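Local coordinates for salicylic acid-binding protein 2 (Nicotiana tabacum, PDB 1XKL) that hydrolyses methyl salicylate to salicylic acid and methanol, a step in the signalling that activates systemic acquired resistance in plants, at residues K5-V10 with E254-Y259; I76-S81 with A250-I255; A101-L104 with M108-S111; I205-D210 with H238-C243. All coordinates share one frame; numbering follows the deposited sequence.

In the fold
All four contacts are built on the parallel sheet of the alpha/beta hydrolase fold, whose strands 6-10, 75-80, 98-104 and 202-207 lie next to one another in that order. Interactions 1 and 2, with centres about 6 Å apart, share helix 245-258, which packs on the neighbouring strands 6-10 and 75-80. Interaction 3, about 12 Å from the centre of interaction 2, lies at strand 98-104 and the loop that follows it. Interaction 4 pairs the turn after strand 202-207 with the His238 loop. Along the chain, interactions 3 and 4 come in series inside the loop closed by interaction 2. Ser81 of interaction 2 meets His238 of interaction 4, completing the catalytic triad.

Interaction 1 (K5-V10 with E254-Y259); sequences KHFVLV and EIAHKY
Lys5, just ahead of strand 6-10, reaches across to the last turn of helix 245-258 and donates from NZ to the backbone O of Ala256 at 3.1 Å. The ammonium meets this carbonyl almost end-on, with a C=O...N angle of 164°. The lysine chain runs extended as far as CE and bends only at its last torsion (chi4 54°), which turns NZ onto the oxygen; CE itself lies 3.3 Å from Ala256 O. Carbonyls near the C-terminal end of a helix carry the negative end of its dipole, so a positive group here is probably favoured electrostatically. The same lysine also makes a cation-pi contact with Tyr99.

Two residues on, Phe7 makes the apolar half of the contact. Its CG stands anti to the carbonyl carbon (chi1 -79°), which sends the ring out toward the helix, and the far atom CZ meets Ala256 CB at 3.4 Å, the methyl approaching the ring obliquely. Ala256 CB is directed at the strand and also rests on Ile76 of the neighbouring strand, while His32 packs edge-to-face with Phe7. Leu253, a salicylate-binding residue one turn back along the helix, lies about 4 Å from the Phe7 side chain.

With Ala256 packed on Phe7 and Lys5 bonded to a carbonyl of the last turn, the C-terminal helix is joined to the first strand of the parallel sheet in this alpha/beta hydrolase fold.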
loop_
_atom_site.group_PDB
_atom_site.type_symbol
_atom_site.label_atom_id
_atom_site.label_comp_id
_atom_site.label_asym_id
_atom_site.label_seq_id
_atom_site.Cartn_x
_atom_site.Cartn_y
_atom_site.Cartn_z
ATOM N N LYS A 5 -24.047 42.950 -7.417
ATOM C CA LYS A 5 -22.668 42.911 -7.909
ATOM C C LYS A 5 -22.075 41.507 -7.976
ATOM O O LYS A 5 -22.668 40.536 -7.509
ATOM C CB LYS A 5 -21.765 43.798 -7.047
ATOM C CG LYS A 5 -21.996 45.295 -7.218
ATOM C CD LYS A 5 -20.951 46.121 -6.459
ATOM C CE LYS A 5 -21.196 47.621 -6.624
ATOM N NZ LYS A 5 -22.603 47.984 -6.230
ATOM N N HIS A 6 -20.889 41.415 -8.567
ATOM C CA HIS A 6 -20.203 40.142 -8.713
ATOM C C HIS A 6 -19.061 40.015 -7.705
ATOM O O HIS A 6 -18.078 40.749 -7.771
ATOM C CB HIS A 6 -19.662 40.016 -10.140
ATOM C CG HIS A 6 -19.096 38.669 -10.459
ATOM N ND1 HIS A 6 -18.511 38.380 -11.674
ATOM C CD2 HIS A 6 -19.011 37.533 -9.725
ATOM C CE1 HIS A 6 -18.089 37.130 -11.674
ATOM N NE2 HIS A 6 -18.380 36.592 -10.503
ATOM N N PHE A 7 -19.219 39.084 -6.766
ATOM C CA PHE A 7 -18.224 38.816 -5.737
ATOM C C PHE A 7 -17.308 37.670 -6.168
ATOM O O PHE A 7 -17.773 36.567 -6.448
ATOM C CB PHE A 7 -18.909 38.436 -4.420
ATOM C CG PHE A 7 -19.441 39.608 -3.646
ATOM C CD1 PHE A 7 -18.609 40.332 -2.796
ATOM C CD2 PHE A 7 -20.770 39.998 -3.775
ATOM C CE1 PHE A 7 -19.094 41.430 -2.082
ATOM C CE2 PHE A 7 -21.268 41.096 -3.068
ATOM C CZ PHE A 7 -20.430 41.812 -2.218
ATOM N N VAL A 8 -16.007 37.944 -6.231
ATOM C CA VAL A 8 -15.025 36.939 -6.602
ATOM C C VAL A 8 -14.301 36.569 -5.324
ATOM O O VAL A 8 -13.542 37.375 -4.770
ATOM C CB VAL A 8 -14.039 37.497 -7.631
ATOM C CG1 VAL A 8 -12.917 36.504 -7.882
ATOM C CG2 VAL A 8 -14.787 37.802 -8.929
ATOM N N LEU A 9 -14.547 35.349 -4.854
ATOM C CA LEU A 9 -13.958 34.873 -3.611
ATOM C C LEU A 9 -12.699 34.049 -3.860
ATOM O O LEU A 9 -12.714 33.064 -4.589
ATOM C CB LEU A 9 -14.998 34.063 -2.828
ATOM C CG LEU A 9 -16.386 34.705 -2.661
ATOM C CD1 LEU A 9 -17.235 33.832 -1.728
ATOM C CD2 LEU A 9 -16.254 36.110 -2.075
ATOM N N VAL A 10 -11.609 34.473 -3.235
ATOM C CA VAL A 10 -10.316 33.825 -3.399
ATOM C C VAL A 10 -9.828 33.253 -2.086
ATOM O O VAL A 10 -9.520 33.989 -1.141
ATOM C CB VAL A 10 -9.303 34.833 -3.926
ATOM C CG1 VAL A 10 -8.005 34.146 -4.296
ATOM C CG2 VAL A 10 -9.902 35.572 -5.110
ATOM N N GLU A 254 -21.966 45.662 2.875
ATOM C CA GLU A 254 -21.761 47.064 3.211
ATOM C C GLU A 254 -20.717 47.694 2.299
ATOM O O GLU A 254 -20.923 48.779 1.765
ATOM C CB GLU A 254 -21.309 47.193 4.660
ATOM C CG GLU A 254 -21.092 48.616 5.121
ATOM C CD GLU A 254 -20.777 48.674 6.593
ATOM O OE1 GLU A 254 -19.596 48.901 6.945
ATOM O OE2 GLU A 254 -21.707 48.474 7.402
ATOM N N ILE A 255 -19.588 47.021 2.117
ATOM C CA ILE A 255 -18.563 47.595 1.265
ATOM C C ILE A 255 -19.061 47.600 -0.177
ATOM O O ILE A 255 -18.763 48.514 -0.943
ATOM C CB ILE A 255 -17.209 46.829 1.386
ATOM C CG1 ILE A 255 -17.216 45.590 0.513
ATOM C CG2 ILE A 255 -16.940 46.444 2.832
ATOM C CD1 ILE A 255 -16.325 45.746 -0.676
ATOM N N ALA A 256 -19.848 46.593 -0.542
ATOM C CA ALA A 256 -20.380 46.511 -1.897
ATOM C C ALA A 256 -21.330 47.668 -2.185
ATOM O O ALA A 256 -21.607 47.990 -3.342
ATOM C CB ALA A 256 -21.108 45.190 -2.092
ATOM N N HIS A 257 -21.832 48.296 -1.132
ATOM C CA HIS A 257 -22.758 49.399 -1.310
ATOM C C HIS A 257 -22.059 50.750 -1.371
ATOM O O HIS A 257 -22.340 51.549 -2.263
ATOM C CB HIS A 257 -23.797 49.392 -0.192
ATOM C CG HIS A 257 -24.826 50.470 -0.322
ATOM N ND1 HIS A 257 -24.609 51.760 0.113
ATOM C CD2 HIS A 257 -26.068 50.458 -0.860
ATOM C CE1 HIS A 257 -25.674 52.496 -0.151
ATOM N NE2 HIS A 257 -26.573 51.729 -0.742
ATOM N N LYS A 258 -21.144 51.000 -0.436
ATOM C CA LYS A 258 -20.429 52.271 -0.394
ATOM C C LYS A 258 -19.320 52.390 -1.444
ATOM O O LYS A 258 -18.853 53.496 -1.725
ATOM C CB LYS A 258 -19.839 52.517 1.007
ATOM C CG LYS A 258 -18.763 51.526 1.421
ATOM C CD LYS A 258 -17.944 51.997 2.630
ATOM C CE LYS A 258 -18.727 52.038 3.925
ATOM N NZ LYS A 258 -17.806 52.520 5.004
ATOM N N TYR A 259 -18.888 51.259 -2.005
ATOM C CA TYR A 259 -17.837 51.253 -3.029
ATOM C C TYR A 259 -18.449 50.816 -4.358
ATOM O O TYR A 259 -18.058 49.792 -4.915
ATOM C CB TYR A 259 -16.701 50.270 -2.672
ATOM C CG TYR A 259 -15.924 50.593 -1.413
ATOM C CD1 TYR A 259 -16.249 50.002 -0.191
ATOM C CD2 TYR A 259 -14.889 51.527 -1.435
ATOM C CE1 TYR A 259 -15.565 50.341 0.984
ATOM C CE2 TYR A 259 -14.203 51.874 -0.273
ATOM C CZ TYR A 259 -14.548 51.281 0.935
ATOM O OH TYR A 259 -13.911 51.671 2.098
#

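Interaction 2 (I76-S81 with A250-I255); sequences ILVGHS and ASLLEI. With STH (2-amino-4H-1,3-benzoxathiin-4-ol), chain E.
Val78 CG2 lies 3.8 Å from Leu252 CD2, the two side chains reaching toward each other tip to tip between strand 75-80 and helix 245-258. In the second aliphatic pair, Ile76 and Ile255 instead slide past one another in opposite directions, and Ile76 CG2 comes within 3.7 Å of Ile255 CD1. The helix points Leu252 and Ile255, three residues apart, at alternate residues of the strand. Ile255 CD1 also packs on Val102 of the next strand, and Leu252 also touches Phe7.

The covalent chemistry lies just past the strand's other end. Ser81 OG is bonded to C7 of the bound 2-amino-4H-1,3-benzoxathiin-4-ol at 1.4 Å. Ser81 forms the acyl-ester intermediate, and its phi of 52° fits the strained nucleophile elbow of the Gly-X-Ser-X-Gly pattern. The face of the preceding His80 ring carries Ser81 CB, 3.7 Å above its plane.

The chemistry is thus divided along the segment: buried hydrocarbon alone joins the strand to the helix, while the residue just after the strand carries the serine oxygen that is bonded to the ligand and hydrogen-bonded to His238.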
loop_
_atom_site.group_PDB
_atom_site.type_symbol
_atom_site.label_atom_id
_atom_site.label_comp_id
_atom_site.label_asym_id
_atom_site.label_seq_id
_atom_site.Cartn_x
_atom_site.Cartn_y
_atom_site.Cartn_z
ATOM N N ILE A 76 -16.047 42.568 -7.135
ATOM C CA ILE A 76 -15.548 42.856 -5.806
ATOM C C ILE A 76 -14.705 41.645 -5.440
ATOM O O ILE A 76 -15.224 40.526 -5.321
ATOM C CB ILE A 76 -16.699 43.000 -4.789
ATOM C CG1 ILE A 76 -17.605 44.162 -5.198
ATOM C CG2 ILE A 76 -16.143 43.228 -3.389
ATOM C CD1 ILE A 76 -18.935 44.186 -4.486
ATOM N N LEU A 77 -13.403 41.866 -5.284
ATOM C CA LEU A 77 -12.478 40.789 -4.942
ATOM C C LEU A 77 -12.379 40.603 -3.440
ATOM O O LEU A 77 -12.233 41.570 -2.686
ATOM C CB LEU A 77 -11.081 41.076 -5.509
ATOM C CG LEU A 77 -10.876 40.872 -7.010
ATOM C CD1 LEU A 77 -9.482 41.314 -7.417
ATOM C CD2 LEU A 77 -11.063 39.390 -7.328
ATOM N N VAL A 78 -12.476 39.358 -3.001
ATOM C CA VAL A 78 -12.362 39.059 -1.588
ATOM C C VAL A 78 -11.298 37.975 -1.457
ATOM O O VAL A 78 -11.475 36.849 -1.925
ATOM C CB VAL A 78 -13.713 38.590 -1.002
ATOM C CG1 VAL A 78 -13.582 38.342 0.503
ATOM C CG2 VAL A 78 -14.773 39.665 -1.258
ATOM N N GLY A 79 -10.176 38.351 -0.852
ATOM C CA GLY A 79 -9.076 37.430 -0.675
ATOM C C GLY A 79 -8.869 37.055 0.771
ATOM O O GLY A 79 -8.794 37.908 1.655
ATOM N N HIS A 80 -8.770 35.762 1.018
ATOM C CA HIS A 80 -8.573 35.259 2.363
ATOM C C HIS A 80 -7.171 34.678 2.531
ATOM O O HIS A 80 -6.675 33.976 1.644
ATOM C CB HIS A 80 -9.625 34.188 2.654
ATOM C CG HIS A 80 -9.397 33.442 3.934
ATOM N ND1 HIS A 80 -9.044 32.114 3.967
ATOM C CD2 HIS A 80 -9.462 33.849 5.225
ATOM C CE1 HIS A 80 -8.898 31.728 5.226
ATOM N NE2 HIS A 80 -9.147 32.763 6.007
ATOM N N SER A 81 -6.546 34.978 3.669
ATOM C CA SER A 81 -5.309 34.516 3.958
ATOM C C SER A 81 -4.305 34.793 2.812
ATOM O O SER A 81 -4.149 35.950 2.419
ATOM C CB SER A 81 -5.432 33.028 4.268
ATOM O OG SER A 81 -4.595 32.238 5.055
ATOM N N ALA A 250 -22.552 40.522 6.024
ATOM C CA ALA A 250 -23.040 41.878 6.248
ATOM C C ALA A 250 -21.939 42.895 5.932
ATOM O O ALA A 250 -22.201 43.930 5.321
ATOM C CB ALA A 250 -23.523 42.035 7.687
ATOM N N SER A 251 -20.708 42.585 6.328
ATOM C CA SER A 251 -19.581 43.473 6.068
ATOM C C SER A 251 -19.344 43.607 4.566
ATOM O O SER A 251 -19.116 44.708 4.063
ATOM C CB SER A 251 -18.318 42.940 6.752
ATOM O OG SER A 251 -18.504 42.835 8.153
ATOM N N LEU A 252 -19.398 42.491 3.843
ATOM C CA LEU A 252 -19.194 42.536 2.399
ATOM C C LEU A 252 -20.304 43.295 1.687
ATOM O O LEU A 252 -20.045 44.046 0.746
ATOM C CB LEU A 252 -19.087 41.123 1.819
ATOM C CG LEU A 252 -17.826 40.355 2.228
ATOM C CD1 LEU A 252 -17.824 38.962 1.592
ATOM C CD2 LEU A 252 -16.592 41.145 1.793
ATOM N N LEU A 253 -21.546 43.103 2.121
ATOM C CA LEU A 253 -22.652 43.808 1.479
ATOM C C LEU A 253 -22.506 45.305 1.717
ATOM O O LEU A 253 -22.858 46.119 0.865
ATOM C CB LEU A 253 -23.998 43.308 2.019
ATOM C CG LEU A 253 -24.309 41.829 1.759
ATOM C CD1 LEU A 253 -25.696 41.512 2.280
ATOM C CD2 LEU A 253 -24.220 41.518 0.266
ATOM N N GLU A 254 -21.966 45.662 2.875
ATOM C CA GLU A 254 -21.761 47.064 3.211
ATOM C C GLU A 254 -20.717 47.694 2.299
ATOM O O GLU A 254 -20.923 48.779 1.765
ATOM C CB GLU A 254 -21.309 47.193 4.660
ATOM C CG GLU A 254 -21.092 48.616 5.121
ATOM C CD GLU A 254 -20.777 48.674 6.593
ATOM O OE1 GLU A 254 -19.596 48.901 6.945
ATOM O OE2 GLU A 254 -21.707 48.474 7.402
ATOM N N ILE A 255 -19.588 47.021 2.117
ATOM C CA ILE A 255 -18.563 47.595 1.265
ATOM C C ILE A 255 -19.061 47.600 -0.177
ATOM O O ILE A 255 -18.763 48.514 -0.943
ATOM C CB ILE A 255 -17.209 46.829 1.386
ATOM C CG1 ILE A 255 -17.216 45.590 0.513
ATOM C CG2 ILE A 255 -16.940 46.444 2.832
ATOM C CD1 ILE A 255 -16.325 45.746 -0.676
HETATM C C8 STH E . -1.601 31.179 4.360
HETATM O O8 STH E . -0.597 31.484 3.495
HETATM C C1 STH E . -1.378 31.120 5.834
HETATM C C2 STH E . -2.508 30.775 6.732
HETATM C C3 STH E . -2.291 30.719 8.139
HETATM C C4 STH E . -0.991 30.967 8.680
HETATM C C5 STH E . 0.104 31.293 7.822
HETATM C C6 STH E . -0.081 31.356 6.425
HETATM C C7 STH E . -4.105 30.920 4.897
HETATM O O2 STH E . -3.812 30.532 6.229
HETATM N N7 STH E . -5.130 30.107 4.436
HETATM S S7 STH E . -2.883 30.937 3.842
#

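Interaction 3 (A101-L104 with M108-S111); sequences AVFL and MPDS
Met108, a selenomethionine, lies across the face of the Phe103 ring, the two side chains crossing at about a right angle. From the backbone outward, Met108 CB comes first, over the part of the ring near CD2, at 3.8 Å from that atom. The next carbon, CG, sits almost exactly above the middle of the ring: it is 3.7 Å from the centroid and only 5° off the normal, a CH-pi contact in which all six ring carbons lie at closely similar distances from it. CG reaches this place because it stands opposite the backbone N (chi1 -176°), carrying the chain straight on from the loop over the ring. SE follows over the same face, 4.2 Å from the centroid and 22° off the normal, displaced toward CD1, which it approaches to 3.9 Å. This is a Met-aromatic contact with selenium in place of sulfur. The last torsion then bends the chain and takes CE away from the aromatic carbons.

In the alpha/beta hydrolase fold, strand 98-104 is followed by a loop that leads on to helix 117-124, and this contact folds the loop back on the strand it has just left. Phe103 also packs on Leu87 and Met91 of helix 83-93.

Pro109 adds a smaller apolar contact, its CD standing 4.2 Å from Phe103 CE2 and oblique to the ring. This proline also touches Met85 of helix 83-93 and Phe192. The backbone N of Met108 donates to Gln221 OE1, and Met108 packs on Val227.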
loop_
_atom_site.group_PDB
_atom_site.type_symbol
_atom_site.label_atom_id
_atom_site.label_comp_id
_atom_site.label_asym_id
_atom_site.label_seq_id
_atom_site.Cartn_x
_atom_site.Cartn_y
_atom_site.Cartn_z
ATOM N N ALA A 101 -11.011 45.889 -3.281
ATOM C CA ALA A 101 -10.356 44.642 -2.939
ATOM C C ALA A 101 -10.466 44.471 -1.435
ATOM O O ALA A 101 -10.067 45.347 -0.670
ATOM C CB ALA A 101 -8.886 44.687 -3.367
ATOM N N VAL A 102 -11.015 43.342 -1.013
ATOM C CA VAL A 102 -11.193 43.069 0.403
ATOM C C VAL A 102 -10.211 41.998 0.865
ATOM O O VAL A 102 -10.139 40.907 0.281
ATOM C CB VAL A 102 -12.642 42.592 0.690
ATOM C CG1 VAL A 102 -12.857 42.426 2.184
ATOM C CG2 VAL A 102 -13.629 43.600 0.121
ATOM N N PHE A 103 -9.453 42.321 1.909
ATOM C CA PHE A 103 -8.472 41.409 2.470
ATOM C C PHE A 103 -8.952 40.892 3.814
ATOM O O PHE A 103 -8.891 41.593 4.823
ATOM C CB PHE A 103 -7.104 42.110 2.613
ATOM C CG PHE A 103 -6.508 42.557 1.298
ATOM C CD1 PHE A 103 -6.940 43.727 0.683
ATOM C CD2 PHE A 103 -5.547 41.776 0.654
ATOM C CE1 PHE A 103 -6.426 44.111 -0.554
ATOM C CE2 PHE A 103 -5.030 42.151 -0.581
ATOM C CZ PHE A 103 -5.469 43.316 -1.187
ATOM N N LEU A 104 -9.450 39.661 3.812
ATOM C CA LEU A 104 -9.961 39.033 5.026
ATOM C C LEU A 104 -8.829 38.274 5.701
ATOM O O LEU A 104 -8.387 37.240 5.197
ATOM C CB LEU A 104 -11.097 38.063 4.669
ATOM C CG LEU A 104 -11.647 37.199 5.795
ATOM C CD1 LEU A 104 -12.330 38.080 6.854
ATOM C CD2 LEU A 104 -12.648 36.205 5.201
HETATM N N MSE A 108 -1.583 41.299 2.739
HETATM C CA MSE A 108 -1.807 42.408 1.826
HETATM C C MSE A 108 -0.469 43.031 1.452
HETATM O O MSE A 108 0.193 43.638 2.294
HETATM C CB MSE A 108 -2.711 43.442 2.508
HETATM C CG MSE A 108 -3.109 44.608 1.635
HETATM SE SE MSE A 108 -4.251 45.795 2.611
HETATM C CE MSE A 108 -2.983 46.304 3.990
ATOM N N PRO A 109 -0.061 42.897 0.181
ATOM C CA PRO A 109 1.204 43.434 -0.332
ATOM C C PRO A 109 1.159 44.935 -0.575
ATOM O O PRO A 109 0.136 45.580 -0.352
ATOM C CB PRO A 109 1.398 42.695 -1.663
ATOM C CG PRO A 109 0.195 41.765 -1.795
ATOM C CD PRO A 109 -0.860 42.340 -0.919
ATOM N N ASP A 110 2.288 45.471 -1.034
ATOM C CA ASP A 110 2.402 46.877 -1.396
ATOM C C ASP A 110 3.228 46.947 -2.675
ATOM O O ASP A 110 3.560 45.910 -3.260
ATOM C CB ASP A 110 3.013 47.732 -0.259
ATOM C CG ASP A 110 4.487 47.425 0.039
ATOM O OD1 ASP A 110 4.971 47.953 1.060
ATOM O OD2 ASP A 110 5.166 46.697 -0.708
ATOM N N SER A 111 3.525 48.160 -3.123
ATOM C CA SER A 111 4.297 48.359 -4.344
ATOM C C SER A 111 5.746 48.754 -4.050
ATOM O O SER A 111 6.641 48.506 -4.857
ATOM C CB SER A 111 3.639 49.440 -5.206
ATOM O OG SER A 111 3.442 50.631 -4.465
#

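Interaction 4 (I205-D210 with H238-C243); sequences IVCTED and HMAMLC. With STH (2-amino-4H-1,3-benzoxathiin-4-ol), chain E.
Asp210 OD2 accepts from His238 ND1 at 2.6 Å, the aspartate-histidine bond of the charge relay system in this alpha/beta hydrolase. The N-H...O angle is 161°, and OD2 lies only 6° out of the imidazole plane, using its syn lone pair. The carboxylate and the ring are nonetheless turned 59° against each other, while the two side chains run side by side and point the same way. With CG opposite the backbone N, the His238 ring is carried alongside the carboxylate so that ND1 faces it.

The other carboxylate oxygen, Asp210 OD1, accepts from the backbone N atoms of Gly212 and Ile213. These two bonds hold OD1 and limit the rotation of the carboxylate, a second shell that positions the aspartate for the histidine. Asp210 itself closes a type I turn begun at Cys207, its backbone N donating to Cys207 O at 2.9 Å.

A second, apolar contact is made beside this pair, where Cys207 SG rests against Ala240 CB at 3.7 Å and so joins the segment 205-210 to the short helix 240-243. The backbone O of His238 accepts from His80 NE2, a further link between the histidine loop and the strand that leads to the nucleophile.

At the opposite end of the imidazole, NE2 is hydrogen-bonded to Ser81 OG. O2 of the bound 2-amino-4H-1,3-benzoxathiin-4-ol also lies close by, 3.0 Å from His238 NE2.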
loop_
_atom_site.group_PDB
_atom_site.type_symbol
_atom_site.label_atom_id
_atom_site.label_comp_id
_atom_site.label_asym_id
_atom_site.label_seq_id
_atom_site.Cartn_x
_atom_site.Cartn_y
_atom_site.Cartn_z
ATOM N N ILE A 205 -10.410 43.346 6.559
ATOM C CA ILE A 205 -11.308 42.854 7.597
ATOM C C ILE A 205 -10.460 42.067 8.571
ATOM O O ILE A 205 -9.889 41.027 8.230
ATOM C CB ILE A 205 -12.450 41.938 7.026
ATOM C CG1 ILE A 205 -13.279 42.703 6.000
ATOM C CG2 ILE A 205 -13.361 41.483 8.151
ATOM C CD1 ILE A 205 -14.484 41.925 5.452
ATOM N N VAL A 206 -10.357 42.593 9.784
ATOM C CA VAL A 206 -9.566 41.981 10.842
ATOM C C VAL A 206 -10.358 40.967 11.647
ATOM O O VAL A 206 -11.504 41.222 12.019
ATOM C CB VAL A 206 -9.057 43.047 11.840
ATOM C CG1 VAL A 206 -8.314 42.368 12.983
ATOM C CG2 VAL A 206 -8.161 44.045 11.127
ATOM N N CYS A 207 -9.729 39.829 11.927
ATOM C CA CYS A 207 -10.340 38.772 12.720
ATOM C C CYS A 207 -9.565 38.721 14.038
ATOM O O CYS A 207 -8.519 38.073 14.144
ATOM C CB CYS A 207 -10.271 37.437 11.962
ATOM S SG CYS A 207 -11.201 37.473 10.395
ATOM N N THR A 208 -10.100 39.438 15.030
ATOM C CA THR A 208 -9.504 39.580 16.358
ATOM C C THR A 208 -9.011 38.312 17.034
ATOM O O THR A 208 -8.039 38.354 17.784
ATOM C CB THR A 208 -10.479 40.298 17.352
ATOM O OG1 THR A 208 -11.521 39.400 17.751
ATOM C CG2 THR A 208 -11.106 41.523 16.702
ATOM N N GLU A 209 -9.658 37.183 16.777
ATOM C CA GLU A 209 -9.245 35.943 17.424
ATOM C C GLU A 209 -8.389 35.037 16.554
ATOM O O GLU A 209 -8.151 33.881 16.897
ATOM C CB GLU A 209 -10.478 35.183 17.903
ATOM C CG GLU A 209 -11.326 35.982 18.870
ATOM C CD GLU A 209 -10.536 36.427 20.082
ATOM O OE1 GLU A 209 -9.945 35.556 20.754
ATOM O OE2 GLU A 209 -10.503 37.646 20.363
ATOM N N ASP A 210 -7.913 35.570 15.439
ATOM C CA ASP A 210 -7.085 34.804 14.525
ATOM C C ASP A 210 -5.791 34.345 15.186
ATOM O O ASP A 210 -5.054 35.159 15.744
ATOM C CB ASP A 210 -6.739 35.656 13.309
ATOM C CG ASP A 210 -6.309 34.829 12.120
ATOM O OD1 ASP A 210 -5.593 33.822 12.312
ATOM O OD2 ASP A 210 -6.683 35.199 10.987
ATOM N N HIS A 238 -9.277 32.547 12.347
ATOM C CA HIS A 238 -8.789 32.713 10.984
ATOM C C HIS A 238 -9.820 32.390 9.904
ATOM O O HIS A 238 -9.791 32.971 8.820
ATOM C CB HIS A 238 -7.552 31.847 10.752
ATOM C CG HIS A 238 -6.851 32.141 9.466
ATOM N ND1 HIS A 238 -6.288 33.372 9.194
ATOM C CD2 HIS A 238 -6.661 31.390 8.355
ATOM C CE1 HIS A 238 -5.789 33.366 7.975
ATOM N NE2 HIS A 238 -6.003 32.173 7.441
HETATM N N MSE A 239 -10.729 31.469 10.195
HETATM C CA MSE A 239 -11.744 31.059 9.220
HETATM C C MSE A 239 -13.085 31.756 9.440
HETATM O O MSE A 239 -14.107 31.108 9.692
HETATM C CB MSE A 239 -11.933 29.541 9.286
HETATM C CG MSE A 239 -11.366 28.771 8.099
HETATM SE SE MSE A 239 -9.487 29.099 7.770
HETATM C CE MSE A 239 -8.859 28.894 9.558
ATOM N N ALA A 240 -13.080 33.077 9.323
ATOM C CA ALA A 240 -14.283 33.866 9.531
ATOM C C ALA A 240 -15.483 33.422 8.689
ATOM O O ALA A 240 -16.616 33.503 9.155
ATOM C CB ALA A 240 -13.979 35.343 9.274
HETATM N N MSE A 241 -15.247 32.957 7.462
HETATM C CA MSE A 241 -16.356 32.542 6.598
HETATM C C MSE A 241 -17.030 31.264 7.077
HETATM O O MSE A 241 -18.076 30.868 6.554
HETATM C CB MSE A 241 -15.902 32.366 5.140
HETATM C CG MSE A 241 -15.061 31.133 4.870
HETATM SE SE MSE A 241 -13.220 31.351 5.458
HETATM C CE MSE A 241 -12.475 31.966 3.792
ATOM N N LEU A 242 -16.421 30.629 8.072
ATOM C CA LEU A 242 -16.941 29.405 8.651
ATOM C C LEU A 242 -17.514 29.634 10.050
ATOM O O LEU A 242 -18.582 29.123 10.364
ATOM C CB LEU A 242 -15.846 28.338 8.708
ATOM C CG LEU A 242 -15.326 27.841 7.356
ATOM C CD1 LEU A 242 -14.243 26.812 7.607
ATOM C CD2 LEU A 242 -16.467 27.232 6.528
ATOM N N CYS A 243 -16.827 30.407 10.890
ATOM C CA CYS A 243 -17.342 30.652 12.238
ATOM C C CYS A 243 -18.288 31.854 12.337
ATOM O O CYS A 243 -19.116 31.919 13.246
ATOM C CB CYS A 243 -16.193 30.818 13.235
ATOM S SG CYS A 243 -15.058 32.160 12.843
HETATM C C8 STH E . -1.601 31.179 4.360
HETATM O O8 STH E . -0.597 31.484 3.495
HETATM C C1 STH E . -1.378 31.120 5.834
HETATM C C2 STH E . -2.508 30.775 6.732
HETATM C C3 STH E . -2.291 30.719 8.139
HETATM C C4 STH E . -0.991 30.967 8.680
HETATM C C5 STH E . 0.104 31.293 7.822
HETATM C C6 STH E . -0.081 31.356 6.425
HETATM C C7 STH E . -4.105 30.920 4.897
HETATM O O2 STH E . -3.812 30.532 6.229
HETATM N N7 STH E . -5.130 30.107 4.436
HETATM S S7 STH E . -2.883 30.937 3.842
#